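PDB 2P6H: YjbQ family protein from Aeropyrum pernix, which is of unknown function and belongs to the YjbQ (UPF0047) family, its subunits assembling as a trimer. Local coordinates for residues Glu24-Leu37 with Val98-Thr110. Residues are numbered along the deposited sequence; the frame is centred on the assembly and turned at random.
Sequences EEWLSTVGGVNGLL and VIPVVGGRLSLGT
G35 and L37 each exchange two backbone hydrogen bonds across an antiparallel pairing, with V101 and I99 respectively, and L36 and P100 form the non-hydrogen-bonded pair between them. Beyond G35 the bonding passes to the type I' turn V102-R105: G104 N donates almost straight to V33 O (2.8 Å, 174°), and G103 N to N34 OD1 (2.9 Å), approaching from above the plane of the amide. N34 has CG anti to its carbonyl carbon (chi1 -57°), which carries OD1 over to the turn, while ND2 hydrogen-bonds OE2 of the E134 side chain. Without the amide, as with an alanine here, G103 N would probably lose its side-chain acceptor and E134 OE2 its amide donor. On the face of L37 and V101, L106 CD1 touches both L27 CD2 (3.9 Å) and L37 CD2 (4.0 Å), the three methyls meeting in a triangle, and V101 CG2 meets both L27 CD2 and L37 CB (each 4.2 Å); L27 thus helps pack helix 20-28 on the sheet, with W26 on L129 and Y131. L36 CD2 touches V98 CG1 (3.8 Å) on the other face, where the second subunit adds its L132 against L36 and its L130 against P100. V33 and N34 both pair with E134 through backbone bonds, a classic beta bulge. Labour is thus divided: backbone bonds set the register, N34 links turn to terminus, and aliphatic groups join helix and subunit.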
ATOM      1  N   GLU A  24       9.876  16.190   7.282  1.00 39.52           N
ATOM      2  CA  GLU A  24       9.716  16.818   8.579  1.00 43.36           C
ATOM      3  C   GLU A  24       9.912  18.328   8.461  1.00 45.03           C
ATOM      4  O   GLU A  24       9.269  19.119   9.138  1.00 44.45           O
ATOM      5  CB  GLU A  24      10.743  16.203   9.542  1.00 43.31           C
ATOM      6  CG  GLU A  24      10.501  14.704   9.780  1.00 45.63           C
ATOM      7  CD  GLU A  24      11.469  14.169  10.822  1.00 47.60           C
ATOM      8  OE1 GLU A  24      12.640  14.516  10.769  1.00 49.27           O
ATOM      9  OE2 GLU A  24      11.034  13.404  11.683  1.00 48.47           O
ATOM     10  N   GLU A  25      10.824  18.715   7.574  1.00 46.97           N
ATOM     11  CA  GLU A  25      11.111  20.096   7.306  1.00 48.95           C
ATOM     12  C   GLU A  25       9.819  20.805   6.977  1.00 48.73           C
ATOM     13  O   GLU A  25       9.352  21.671   7.706  1.00 49.29           O
ATOM     14  CB  GLU A  25      12.050  20.156   6.107  1.00 51.92           C
ATOM     15  CG  GLU A  25      13.365  20.858   6.437  1.00 56.17           C
ATOM     16  CD  GLU A  25      14.090  21.159   5.150  1.00 59.04           C
ATOM     17  OE1 GLU A  25      13.543  21.871   4.320  1.00 60.80           O
ATOM     18  OE2 GLU A  25      15.195  20.650   4.972  1.00 61.51           O
ATOM     19  N   TRP A  26       9.253  20.378   5.855  1.00 47.51           N
ATOM     20  CA  TRP A  26       7.994  20.925   5.362  1.00 46.75           C
ATOM     21  C   TRP A  26       6.944  20.885   6.461  1.00 47.58           C
ATOM     22  O   TRP A  26       6.192  21.805   6.697  1.00 46.95           O
ATOM     23  CB  TRP A  26       7.517  20.092   4.158  1.00 44.50           C
ATOM     24  CG  TRP A  26       6.271  20.674   3.582  1.00 42.20           C
ATOM     25  CD1 TRP A  26       6.183  21.803   2.736  1.00 41.68           C
ATOM     26  CD2 TRP A  26       4.901  20.236   3.814  1.00 40.65           C
ATOM     27  NE1 TRP A  26       4.910  22.138   2.414  1.00 41.16           N
ATOM     28  CE2 TRP A  26       4.055  21.143   3.106  1.00 40.47           C
ATOM     29  CE3 TRP A  26       4.327  19.205   4.539  1.00 40.38           C
ATOM     30  CZ2 TRP A  26       2.684  20.982   3.149  1.00 39.77           C
ATOM     31  CZ3 TRP A  26       2.951  19.052   4.576  1.00 39.91           C
ATOM     32  CH2 TRP A  26       2.126  19.949   3.881  1.00 40.73           C
ATOM     33  N   LEU A  27       6.900  19.745   7.132  1.00 47.84           N
ATOM     34  CA  LEU A  27       5.909  19.562   8.163  1.00 50.27           C
ATOM     35  C   LEU A  27       5.999  20.613   9.278  1.00 51.68           C
ATOM     36  O   LEU A  27       5.008  21.011   9.877  1.00 52.17           O
ATOM     37  CB  LEU A  27       6.150  18.185   8.744  1.00 50.22           C
ATOM     38  CG  LEU A  27       4.964  17.694   9.542  1.00 51.76           C
ATOM     39  CD1 LEU A  27       3.665  17.737   8.733  1.00 51.50           C
ATOM     40  CD2 LEU A  27       5.169  16.252   9.968  1.00 51.90           C
ATOM     41  N   SER A  28       7.250  20.979   9.625  1.00 53.12           N
ATOM     42  CA  SER A  28       7.395  22.021  10.636  1.00 54.20           C
ATOM     43  C   SER A  28       7.135  23.400  10.035  1.00 54.54           C
ATOM     44  O   SER A  28       6.789  24.346  10.728  1.00 55.62           O
ATOM     45  CB  SER A  28       8.811  21.973  11.211  1.00 54.23           C
ATOM     46  OG  SER A  28       8.948  20.842  12.070  1.00 53.66           O
ATOM     47  N   THR A  29       7.308  23.501   8.721  1.00 54.43           N
ATOM     48  CA  THR A  29       7.018  24.787   8.056  1.00 53.66           C
ATOM     49  C   THR A  29       5.533  25.007   8.037  1.00 53.13           C
ATOM     50  O   THR A  29       5.038  26.050   7.627  1.00 53.47           O
ATOM     51  CB  THR A  29       7.526  24.840   6.590  1.00 54.15           C
ATOM     52  OG1 THR A  29       8.005  26.157   6.310  1.00 55.86           O
ATOM     53  CG2 THR A  29       6.382  24.515   5.626  1.00 54.65           C
ATOM     54  N   VAL A  30       4.866  23.939   8.470  1.00 51.28           N
ATOM     55  CA  VAL A  30       3.447  23.982   8.530  1.00 49.35           C
ATOM     56  C   VAL A  30       2.959  23.997  10.001  1.00 48.38           C
ATOM     57  O   VAL A  30       1.950  24.601  10.340  1.00 47.89           O
ATOM     58  CB  VAL A  30       3.039  22.737   7.756  1.00 49.46           C
ATOM     59  CG1 VAL A  30       1.608  22.350   8.121  1.00 47.71           C
ATOM     60  CG2 VAL A  30       3.122  23.007   6.265  1.00 49.03           C
ATOM     61  N   GLY A  31       3.734  23.369  10.879  1.00 47.05           N
ATOM     62  CA  GLY A  31       3.419  23.378  12.296  1.00 46.16           C
ATOM     63  C   GLY A  31       2.150  22.625  12.649  1.00 45.37           C
ATOM     64  O   GLY A  31       1.418  23.024  13.556  1.00 45.03           O
ATOM     65  N   GLY A  32       1.880  21.534  11.938  1.00 43.94           N
ATOM     66  CA  GLY A  32       0.681  20.752  12.212  1.00 42.12           C
ATOM     67  C   GLY A  32       0.765  20.075  13.574  1.00 40.37           C
ATOM     68  O   GLY A  32       1.814  19.649  14.009  1.00 40.81           O
ATOM     69  N   VAL A  33      -0.388  20.012  14.269  1.00 39.05           N
ATOM     70  CA  VAL A  33      -0.358  19.371  15.569  1.00 37.30           C
ATOM     71  C   VAL A  33      -1.076  18.014  15.534  1.00 35.80           C
ATOM     72  O   VAL A  33      -0.517  16.977  15.866  1.00 34.56           O
ATOM     73  CB  VAL A  33      -1.027  20.327  16.564  1.00 37.07           C
ATOM     74  CG1 VAL A  33      -1.137  19.658  17.933  1.00 36.65           C
ATOM     75  CG2 VAL A  33      -0.208  21.597  16.693  1.00 37.48           C
ATOM     76  N   ASN A  34      -2.343  17.977  15.124  1.00 33.96           N
ATOM     77  CA  ASN A  34      -3.081  16.720  14.999  1.00 33.42           C
ATOM     78  C   ASN A  34      -3.698  16.646  13.615  1.00 34.67           C
ATOM     79  O   ASN A  34      -4.416  17.541  13.190  1.00 33.99           O
ATOM     80  CB  ASN A  34      -4.219  16.646  16.028  1.00 35.60           C
ATOM     81  CG  ASN A  34      -3.695  16.816  17.435  1.00 35.37           C
ATOM     82  OD1 ASN A  34      -3.009  15.966  17.996  1.00 35.39           O
ATOM     83  ND2 ASN A  34      -4.092  17.954  18.031  1.00 36.38           N
ATOM     84  N   GLY A  35      -3.402  15.567  12.897  1.00 32.95           N
ATOM     85  CA  GLY A  35      -3.918  15.418  11.529  1.00 32.79           C
ATOM     86  C   GLY A  35      -3.219  14.271  10.798  1.00 32.36           C
ATOM     87  O   GLY A  35      -2.701  13.349  11.415  1.00 30.95           O
ATOM     88  N   LEU A  36      -3.246  14.313   9.440  1.00 31.60           N
ATOM     89  CA  LEU A  36      -2.608  13.288   8.626  1.00 31.71           C
ATOM     90  C   LEU A  36      -1.692  13.931   7.611  1.00 30.67           C
ATOM     91  O   LEU A  36      -1.945  15.015   7.100  1.00 31.38           O
ATOM     92  CB  LEU A  36      -3.639  12.569   7.765  1.00 31.02           C
ATOM     93  CG  LEU A  36      -4.713  11.772   8.477  1.00 33.94           C
ATOM     94  CD1 LEU A  36      -5.704  11.315   7.396  1.00 34.54           C
ATOM     95  CD2 LEU A  36      -4.211  10.498   9.152  1.00 33.51           C
ATOM     96  N   LEU A  37      -0.583  13.257   7.363  1.00 30.31           N
ATOM     97  CA  LEU A  37       0.282  13.713   6.343  1.00 29.77           C
ATOM     98  C   LEU A  37       0.233  12.677   5.255  1.00 30.04           C
ATOM     99  O   LEU A  37       0.223  11.480   5.513  1.00 29.84           O
ATOM    100  CB  LEU A  37       1.674  13.764   6.945  1.00 30.02           C
ATOM    101  CG  LEU A  37       2.731  13.809   5.855  1.00 31.80           C
ATOM    102  CD1 LEU A  37       2.774  15.192   5.215  1.00 33.21           C
ATOM    103  CD2 LEU A  37       4.142  13.476   6.340  1.00 30.88           C
ATOM    104  N   VAL A  98       0.182   7.224   4.112  1.00 24.99           N
ATOM    105  CA  VAL A  98      -0.496   8.122   5.035  1.00 25.29           C
ATOM    106  C   VAL A  98       0.178   7.950   6.382  1.00 26.04           C
ATOM    107  O   VAL A  98       0.386   6.851   6.853  1.00 25.11           O
ATOM    108  CB  VAL A  98      -1.992   7.749   5.145  1.00 27.34           C
ATOM    109  CG1 VAL A  98      -2.658   8.673   6.172  1.00 25.66           C
ATOM    110  CG2 VAL A  98      -2.695   7.899   3.806  1.00 27.09           C
ATOM    111  N   ILE A  99       0.576   9.107   6.975  1.00 26.64           N
ATOM    112  CA  ILE A  99       1.270   9.104   8.272  1.00 26.97           C
ATOM    113  C   ILE A  99       0.604  10.060   9.248  1.00 26.33           C
ATOM    114  O   ILE A  99       0.597  11.271   9.070  1.00 26.25           O
ATOM    115  CB  ILE A  99       2.726   9.549   8.085  1.00 27.07           C
ATOM    116  CG1 ILE A  99       3.390   8.719   6.991  1.00 27.36           C
ATOM    117  CG2 ILE A  99       3.508   9.312   9.398  1.00 27.61           C
ATOM    118  CD1 ILE A  99       4.791   9.222   6.638  1.00 28.27           C
ATOM    119  N   PRO A 100       0.037   9.531  10.340  1.00 27.24           N
ATOM    120  CA  PRO A 100      -0.607  10.382  11.344  1.00 26.93           C
ATOM    121  C   PRO A 100       0.364  11.359  12.008  1.00 27.40           C
ATOM    122  O   PRO A 100       1.562  11.081  12.149  1.00 23.46           O
ATOM    123  CB  PRO A 100      -1.165   9.370  12.347  1.00 27.89           C
ATOM    124  CG  PRO A 100      -1.333   8.055  11.636  1.00 29.75           C
ATOM    125  CD  PRO A 100      -0.199   8.108  10.636  1.00 25.94           C
ATOM    126  N   VAL A 101      -0.159  12.518  12.380  1.00 26.34           N
ATOM    127  CA  VAL A 101       0.618  13.533  13.085  1.00 27.22           C
ATOM    128  C   VAL A 101      -0.209  13.712  14.347  1.00 28.57           C
ATOM    129  O   VAL A 101      -1.381  14.116  14.291  1.00 26.87           O
ATOM    130  CB  VAL A 101       0.695  14.860  12.298  1.00 26.90           C
ATOM    131  CG1 VAL A 101       1.394  15.936  13.142  1.00 26.61           C
ATOM    132  CG2 VAL A 101       1.470  14.640  11.004  1.00 27.84           C
ATOM    133  N   VAL A 102       0.382  13.364  15.481  1.00 28.71           N
ATOM    134  CA  VAL A 102      -0.335  13.449  16.754  1.00 29.00           C
ATOM    135  C   VAL A 102       0.456  14.263  17.759  1.00 29.69           C
ATOM    136  O   VAL A 102       1.592  13.952  18.093  1.00 28.95           O
ATOM    137  CB  VAL A 102      -0.546  12.041  17.320  1.00 29.61           C
ATOM    138  CG1 VAL A 102      -1.537  12.087  18.481  1.00 30.16           C
ATOM    139  CG2 VAL A 102      -1.084  11.120  16.241  1.00 29.81           C
ATOM    140  N   GLY A 103      -0.158  15.327  18.268  1.00 29.56           N
ATOM    141  CA  GLY A 103       0.513  16.162  19.246  1.00 30.31           C
ATOM    142  C   GLY A 103       1.825  16.686  18.696  1.00 30.15           C
ATOM    143  O   GLY A 103       2.833  16.740  19.402  1.00 32.49           O
ATOM    144  N   GLY A 104       1.814  17.060  17.425  1.00 29.26           N
ATOM    145  CA  GLY A 104       3.006  17.593  16.799  1.00 29.65           C
ATOM    146  C   GLY A 104       4.019  16.523  16.406  1.00 28.79           C
ATOM    147  O   GLY A 104       5.016  16.833  15.762  1.00 28.61           O
ATOM    148  N   ARG A 105       3.777  15.270  16.785  1.00 28.36           N
ATOM    149  CA  ARG A 105       4.712  14.189  16.470  1.00 27.81           C
ATOM    150  C   ARG A 105       4.325  13.365  15.246  1.00 29.48           C
ATOM    151  O   ARG A 105       3.255  12.736  15.211  1.00 28.07           O
ATOM    152  CB  ARG A 105       4.841  13.234  17.660  1.00 28.18           C
ATOM    153  CG  ARG A 105       5.502  13.823  18.902  1.00 28.89           C
ATOM    154  CD  ARG A 105       5.445  12.793  20.054  1.00 29.99           C
ATOM    155  NE  ARG A 105       6.410  13.136  21.086  1.00 31.99           N
ATOM    156  CZ  ARG A 105       6.580  12.453  22.217  1.00 31.85           C
ATOM    157  NH1 ARG A 105       5.842  11.375  22.481  1.00 29.63           N
ATOM    158  NH2 ARG A 105       7.511  12.837  23.087  1.00 32.27           N
ATOM    159  N   LEU A 106       5.204  13.361  14.245  1.00 29.30           N
ATOM    160  CA  LEU A 106       4.981  12.558  13.105  1.00 28.57           C
ATOM    161  C   LEU A 106       5.006  11.145  13.588  1.00 28.49           C
ATOM    162  O   LEU A 106       5.979  10.674  14.162  1.00 27.58           O
ATOM    163  CB  LEU A 106       6.134  12.806  12.142  1.00 31.25           C
ATOM    164  CG  LEU A 106       5.938  12.070  10.827  1.00 31.68           C
ATOM    165  CD1 LEU A 106       4.619  12.436  10.144  1.00 32.48           C
ATOM    166  CD2 LEU A 106       7.045  12.358   9.813  1.00 31.48           C
ATOM    167  N   SER A 107       3.906  10.432  13.400  1.00 26.11           N
ATOM    168  CA  SER A 107       3.749   9.115  14.026  1.00 27.95           C
ATOM    169  C   SER A 107       4.491   7.949  13.285  1.00 28.29           C
ATOM    170  O   SER A 107       3.888   6.994  12.813  1.00 28.99           O
ATOM    171  CB  SER A 107       2.238   8.874  14.126  1.00 29.59           C
ATOM    172  OG  SER A 107       1.991   7.802  15.037  1.00 36.05           O
ATOM    173  N   LEU A 108       5.814   8.035  13.230  1.00 26.13           N
ATOM    174  CA  LEU A 108       6.624   6.965  12.658  1.00 25.86           C
ATOM    175  C   LEU A 108       7.217   6.201  13.827  1.00 25.34           C
ATOM    176  O   LEU A 108       7.418   6.767  14.910  1.00 25.19           O
ATOM    177  CB  LEU A 108       7.755   7.528  11.792  1.00 26.23           C
ATOM    178  CG  LEU A 108       7.338   8.137  10.455  1.00 28.92           C
ATOM    179  CD1 LEU A 108       8.554   8.727   9.747  1.00 28.03           C
ATOM    180  CD2 LEU A 108       6.680   7.062   9.598  1.00 29.05           C
ATOM    181  N   GLY A 109       7.480   4.917  13.617  1.00 24.32           N
ATOM    182  CA  GLY A 109       8.054   4.101  14.669  1.00 22.70           C
ATOM    183  C   GLY A 109       9.502   4.475  14.898  1.00 22.33           C
ATOM    184  O   GLY A 109      10.084   5.239  14.136  1.00 22.17           O
ATOM    185  N   THR A 110      10.094   3.917  15.944  1.00 22.33           N
ATOM    186  CA  THR A 110      11.500   4.267  16.257  1.00 23.81           C
ATOM    187  C   THR A 110      12.453   4.044  15.102  1.00 23.63           C
ATOM    188  O   THR A 110      13.317   4.859  14.809  1.00 24.06           O
ATOM    189  CB  THR A 110      12.018   3.378  17.357  1.00 24.62           C
ATOM    190  OG1 THR A 110      11.102   3.416  18.455  1.00 25.46           O
ATOM    191  CG2 THR A 110      13.382   3.879  17.837  1.00 26.29           C
TER